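Local structure of activated BY transcription factor SSRB (Salmonella enterica, 2WNW) at residues C296-H309 and Q344-A356. The protein is a glycosyl hydrolase family 30 protein, with a TIM-barrel and a beta-sandwich domain, activated by the transcription factor SsrB. Sequence-based numbering, arbitrary orientation.
Sequences CVPMESDAGSQIRH and QGNLCEAPIQYDA. With PO4 (phosphate ion), chain D.
Glu-349 turns its CG away from its own backbone N (chi1 -171°) and stretches out straight to CD, which brings its carboxylate to the ring of His-309. His-309 sits near the start of helix 305-322 and Glu-349 in the loop after the last barrel strand, at the C-terminal end of the TIM-barrel strands: residues 296-309 lead from barrel strand 289-294 into that helix, while 344-356 follows strand 327-330 and runs into strand 352-355 of a small three-stranded sheet.

His-309 ND1 lies 3.0 Å from Glu-349 OE1, a weak, bent hydrogen bond, with ring and carboxylate planes 76° apart. The far nitrogen is held more firmly: His-309 NE2 donates to Glu-300 OE1 at 2.7 Å, in the ring plane. Val-297 CG2 sits 3.5 Å above the centre of one ring face, and Ser-305 O approaches the other near its rim, so the imidazole is packed on both faces. Arg-308 NH2 also bonds Glu-300 OE1, from above that carboxylate, and reaches Asp-302 OD1, so that Glu-300, Asp-302 and Arg-308 form a salt-bridge network.

The backbones meet where Glu-349 N donates to Val-297 O at 2.9 Å, and water 1 bridges Val-297 N and Glu-349 O. Cys-296 SG and Cys-348 SG touch at 3.7 Å, too far apart for a disulfide. Met-299, bent at chi2 and chi3, curls its SD against Glu-349 CA. Gln-353 NE2, whose stronger partner is Asn-336 O, gives that sulfur a weak hydrogen bond. Water 2 accepts from Glu-300 N and donates to Glu-349 OE2, 2.9 Å away.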
loop_
_atom_site.group_PDB
_atom_site.type_symbol
_atom_site.label_atom_id
_atom_site.label_comp_id
_atom_site.label_asym_id
_atom_site.label_seq_id
_atom_site.Cartn_x
_atom_site.Cartn_y
_atom_site.Cartn_z
ATOM N N CYS A 296 -19.856 -8.516 -3.569
ATOM C CA CYS A 296 -20.466 -9.044 -4.784
ATOM C C CYS A 296 -20.538 -7.917 -5.805
ATOM O O CYS A 296 -20.252 -6.758 -5.488
ATOM C CB CYS A 296 -21.878 -9.589 -4.509
ATOM S SG CYS A 296 -23.153 -8.334 -4.165
ATOM N N VAL A 297 -20.908 -8.266 -7.031
ATOM C CA VAL A 297 -21.041 -7.291 -8.102
ATOM C C VAL A 297 -22.451 -7.432 -8.664
ATOM O O VAL A 297 -23.065 -8.492 -8.558
ATOM C CB VAL A 297 -20.007 -7.538 -9.235
ATOM C CG1 VAL A 297 -18.590 -7.323 -8.704
ATOM C CG2 VAL A 297 -20.155 -8.949 -9.786
ATOM N N PRO A 298 -22.986 -6.362 -9.262
ATOM C CA PRO A 298 -24.338 -6.426 -9.824
ATOM C C PRO A 298 -24.394 -7.167 -11.155
ATOM O O PRO A 298 -23.357 -7.469 -11.756
ATOM C CB PRO A 298 -24.707 -4.954 -9.977
ATOM C CG PRO A 298 -23.388 -4.334 -10.341
ATOM C CD PRO A 298 -22.433 -4.999 -9.363
ATOM N N MET A 299 -25.609 -7.472 -11.604
ATOM C CA MET A 299 -25.795 -8.138 -12.885
ATOM C C MET A 299 -25.664 -7.034 -13.928
ATOM O O MET A 299 -26.324 -6.002 -13.829
ATOM C CB MET A 299 -27.186 -8.772 -12.977
ATOM C CG MET A 299 -27.364 -10.041 -12.163
ATOM S SD MET A 299 -26.349 -11.392 -12.773
ATOM C CE MET A 299 -27.216 -11.814 -14.311
ATOM N N GLU A 300 -24.796 -7.245 -14.910
ATOM C CA GLU A 300 -24.572 -6.260 -15.964
ATOM C C GLU A 300 -24.429 -7.002 -17.284
ATOM O O GLU A 300 -23.748 -8.020 -17.363
ATOM C CB GLU A 300 -23.322 -5.440 -15.642
ATOM C CG GLU A 300 -23.455 -4.684 -14.324
ATOM C CD GLU A 300 -22.200 -3.933 -13.935
ATOM O OE1 GLU A 300 -21.173 -4.586 -13.662
ATOM O OE2 GLU A 300 -22.244 -2.686 -13.900
ATOM N N SER A 301 -25.067 -6.485 -18.325
ATOM C CA SER A 301 -25.062 -7.152 -19.618
ATOM C C SER A 301 -24.156 -6.599 -20.707
ATOM O O SER A 301 -24.060 -7.196 -21.779
ATOM C CB SER A 301 -26.493 -7.207 -20.153
ATOM O OG SER A 301 -27.042 -5.901 -20.230
ATOM N N ASP A 302 -23.498 -5.476 -20.455
ATOM C CA ASP A 302 -22.633 -4.895 -21.474
ATOM C C ASP A 302 -21.375 -5.731 -21.726
ATOM O O ASP A 302 -21.005 -6.586 -20.919
ATOM C CB ASP A 302 -22.262 -3.463 -21.094
ATOM C CG ASP A 302 -21.502 -3.391 -19.799
ATOM O OD1 ASP A 302 -22.088 -3.685 -18.738
ATOM O OD2 ASP A 302 -20.309 -3.045 -19.857
ATOM N N ALA A 303 -20.724 -5.474 -22.857
ATOM C CA ALA A 303 -19.530 -6.208 -23.265
ATOM C C ALA A 303 -18.433 -6.337 -22.213
ATOM O O ALA A 303 -17.874 -7.418 -22.028
ATOM C CB ALA A 303 -18.953 -5.587 -24.543
ATOM N N GLY A 304 -18.121 -5.247 -21.523
ATOM C CA GLY A 304 -17.062 -5.296 -20.530
ATOM C C GLY A 304 -17.427 -5.745 -19.126
ATOM O O GLY A 304 -16.568 -5.749 -18.249
ATOM N N SER A 305 -18.676 -6.138 -18.902
ATOM C CA SER A 305 -19.095 -6.556 -17.564
ATOM C C SER A 305 -18.249 -7.657 -16.923
ATOM O O SER A 305 -17.803 -7.509 -15.784
ATOM C CB SER A 305 -20.569 -6.973 -17.571
ATOM O OG SER A 305 -20.814 -8.003 -18.509
ATOM N N GLN A 306 -18.020 -8.760 -17.631
ATOM C CA GLN A 306 -17.229 -9.838 -17.051
ATOM C C GLN A 306 -15.811 -9.413 -16.678
ATOM O O GLN A 306 -15.304 -9.800 -15.621
ATOM C CB GLN A 306 -17.190 -11.048 -17.986
ATOM C CG GLN A 306 -18.506 -11.820 -18.022
ATOM C CD GLN A 306 -19.002 -12.172 -16.624
ATOM O OE1 GLN A 306 -20.087 -11.752 -16.210
ATOM N NE2 GLN A 306 -18.203 -12.937 -15.891
ATOM N N ILE A 307 -15.171 -8.622 -17.534
ATOM C CA ILE A 307 -13.817 -8.160 -17.250
ATOM C C ILE A 307 -13.815 -7.238 -16.034
ATOM O O ILE A 307 -12.905 -7.307 -15.205
ATOM C CB ILE A 307 -13.201 -7.419 -18.468
ATOM C CG1 ILE A 307 -12.660 -8.441 -19.470
ATOM C CG2 ILE A 307 -12.086 -6.484 -18.015
ATOM C CD1 ILE A 307 -11.501 -9.287 -18.932
ATOM N N ARG A 308 -14.830 -6.379 -15.926
ATOM C CA ARG A 308 -14.922 -5.468 -14.786
ATOM C C ARG A 308 -15.107 -6.243 -13.485
ATOM O O ARG A 308 -14.546 -5.876 -12.454
ATOM C CB ARG A 308 -16.096 -4.492 -14.938
ATOM C CG ARG A 308 -15.926 -3.412 -16.009
ATOM C CD ARG A 308 -16.839 -2.229 -15.701
ATOM N NE ARG A 308 -18.229 -2.647 -15.523
ATOM C CZ ARG A 308 -19.055 -2.922 -16.525
ATOM N NH1 ARG A 308 -18.630 -2.814 -17.772
ATOM N NH2 ARG A 308 -20.298 -3.313 -16.291
ATOM N N HIS A 309 -15.909 -7.302 -13.533
ATOM C CA HIS A 309 -16.162 -8.121 -12.349
ATOM C C HIS A 309 -14.891 -8.862 -11.950
ATOM O O HIS A 309 -14.586 -9.014 -10.765
ATOM C CB HIS A 309 -17.300 -9.100 -12.632
ATOM C CG HIS A 309 -18.608 -8.429 -12.924
ATOM N ND1 HIS A 309 -19.741 -9.126 -13.282
ATOM C CD2 HIS A 309 -18.957 -7.120 -12.919
ATOM C CE1 HIS A 309 -20.732 -8.276 -13.488
ATOM N NE2 HIS A 309 -20.283 -7.053 -13.275
ATOM N N GLN A 344 -36.341 -8.307 -2.286
ATOM C CA GLN A 344 -36.432 -6.860 -2.462
ATOM C C GLN A 344 -35.976 -6.457 -3.862
ATOM O O GLN A 344 -35.791 -5.278 -4.151
ATOM C CB GLN A 344 -35.602 -6.118 -1.415
ATOM C CG GLN A 344 -36.379 -5.758 -0.163
ATOM C CD GLN A 344 -37.591 -4.895 -0.463
ATOM O OE1 GLN A 344 -38.732 -5.323 -0.285
ATOM N NE2 GLN A 344 -37.348 -3.673 -0.928
ATOM N N GLY A 345 -35.801 -7.449 -4.731
ATOM C CA GLY A 345 -35.380 -7.181 -6.096
ATOM C C GLY A 345 -33.933 -6.745 -6.248
ATOM O O GLY A 345 -33.544 -6.233 -7.300
ATOM N N ASN A 346 -33.134 -6.943 -5.205
ATOM C CA ASN A 346 -31.724 -6.566 -5.236
ATOM C C ASN A 346 -30.901 -7.678 -5.889
ATOM O O ASN A 346 -30.079 -8.323 -5.233
ATOM C CB ASN A 346 -31.228 -6.303 -3.811
ATOM C CG ASN A 346 -29.765 -5.916 -3.765
ATOM O OD1 ASN A 346 -29.304 -5.115 -4.575
ATOM N ND2 ASN A 346 -29.025 -6.477 -2.810
ATOM N N LEU A 347 -31.131 -7.892 -7.184
ATOM C CA LEU A 347 -30.441 -8.935 -7.943
ATOM C C LEU A 347 -28.943 -8.664 -8.074
ATOM O O LEU A 347 -28.527 -7.530 -8.315
ATOM C CB LEU A 347 -31.070 -9.058 -9.336
ATOM C CG LEU A 347 -32.590 -9.273 -9.362
ATOM C CD1 LEU A 347 -33.089 -9.267 -10.802
ATOM C CD2 LEU A 347 -32.939 -10.587 -8.679
ATOM N N CYS A 348 -28.140 -9.715 -7.926
ATOM C CA CYS A 348 -26.685 -9.602 -8.013
ATOM C C CYS A 348 -26.097 -10.807 -8.729
ATOM O O CYS A 348 -26.747 -11.838 -8.869
ATOM C CB CYS A 348 -26.057 -9.545 -6.613
ATOM S SG CYS A 348 -26.570 -8.178 -5.544
ATOM N N GLU A 349 -24.857 -10.677 -9.183
ATOM C CA GLU A 349 -24.197 -11.802 -9.831
ATOM C C GLU A 349 -23.586 -12.673 -8.729
ATOM O O GLU A 349 -23.344 -12.197 -7.619
ATOM C CB GLU A 349 -23.088 -11.302 -10.761
ATOM C CG GLU A 349 -22.485 -12.378 -11.647
ATOM C CD GLU A 349 -21.304 -11.872 -12.456
ATOM O OE1 GLU A 349 -20.198 -11.747 -11.890
ATOM O OE2 GLU A 349 -21.491 -11.588 -13.660
ATOM N N ALA A 350 -23.374 -13.951 -9.032
ATOM C CA ALA A 350 -22.735 -14.888 -8.108
ATOM C C ALA A 350 -21.726 -15.605 -9.001
ATOM O O ALA A 350 -21.968 -15.764 -10.202
ATOM C CB ALA A 350 -23.753 -15.878 -7.532
ATOM N N PRO A 351 -20.582 -16.036 -8.445
ATOM C CA PRO A 351 -19.581 -16.721 -9.272
ATOM C C PRO A 351 -20.139 -17.875 -10.092
ATOM O O PRO A 351 -19.634 -18.178 -11.173
ATOM C CB PRO A 351 -18.531 -17.157 -8.253
ATOM C CG PRO A 351 -18.586 -16.030 -7.248
ATOM C CD PRO A 351 -20.086 -15.845 -7.071
ATOM N N ILE A 352 -21.169 -18.530 -9.567
ATOM C CA ILE A 352 -21.811 -19.616 -10.292
ATOM C C ILE A 352 -23.303 -19.336 -10.316
ATOM O O ILE A 352 -23.900 -18.987 -9.296
ATOM C CB ILE A 352 -21.561 -20.999 -9.637
ATOM C CG1 ILE A 352 -20.080 -21.362 -9.740
ATOM C CG2 ILE A 352 -22.401 -22.070 -10.341
ATOM C CD1 ILE A 352 -19.749 -22.758 -9.242
ATOM N N GLN A 353 -23.896 -19.454 -11.497
ATOM C CA GLN A 353 -25.324 -19.237 -11.646
ATOM C C GLN A 353 -25.927 -20.459 -12.316
ATOM O O GLN A 353 -25.259 -21.154 -13.085
ATOM C CB GLN A 353 -25.588 -17.955 -12.441
ATOM C CG GLN A 353 -25.337 -16.702 -11.601
ATOM C CD GLN A 353 -25.533 -15.414 -12.371
ATOM O OE1 GLN A 353 -24.667 -14.999 -13.144
ATOM N NE2 GLN A 353 -26.681 -14.776 -12.172
ATOM N N TYR A 354 -27.189 -20.730 -12.006
ATOM C CA TYR A 354 -27.851 -21.909 -12.538
ATOM C C TYR A 354 -29.200 -21.656 -13.202
ATOM O O TYR A 354 -30.048 -20.933 -12.679
ATOM C CB TYR A 354 -28.001 -22.937 -11.409
ATOM C CG TYR A 354 -28.782 -24.171 -11.784
ATOM C CD1 TYR A 354 -30.093 -24.345 -11.351
ATOM C CD2 TYR A 354 -28.205 -25.173 -12.567
ATOM C CE1 TYR A 354 -30.816 -25.486 -11.684
ATOM C CE2 TYR A 354 -28.921 -26.320 -12.907
ATOM C CZ TYR A 354 -30.222 -26.468 -12.462
ATOM O OH TYR A 354 -30.934 -27.599 -12.787
ATOM N N ASP A 355 -29.374 -22.267 -14.368
ATOM C CA ASP A 355 -30.603 -22.161 -15.145
ATOM C C ASP A 355 -31.350 -23.485 -15.003
ATOM O O ASP A 355 -30.976 -24.494 -15.605
ATOM C CB ASP A 355 -30.253 -21.873 -16.607
ATOM C CG ASP A 355 -31.395 -22.163 -17.559
ATOM O OD1 ASP A 355 -32.571 -21.961 -17.184
ATOM O OD2 ASP A 355 -31.102 -22.582 -18.697
ATOM N N ALA A 356 -32.404 -23.469 -14.192
ATOM C CA ALA A 356 -33.196 -24.664 -13.922
ATOM C C ALA A 356 -33.900 -25.255 -15.139
ATOM O O ALA A 356 -33.946 -26.476 -15.297
ATOM C CB ALA A 356 -34.217 -24.371 -12.823
HETATM P P PO4 D . -17.987 -1.673 -21.165
HETATM O O1 PO4 D . -19.130 -2.196 -21.929
HETATM O O2 PO4 D . -16.737 -1.917 -21.910
HETATM O O3 PO4 D . -18.165 -0.219 -20.935
HETATM O O4 PO4 D . -17.919 -2.362 -19.883
HETATM O O HOH W 1 -20.672 -11.181 -7.292
HETATM O O HOH W 2 -23.309 -9.700 -14.948
#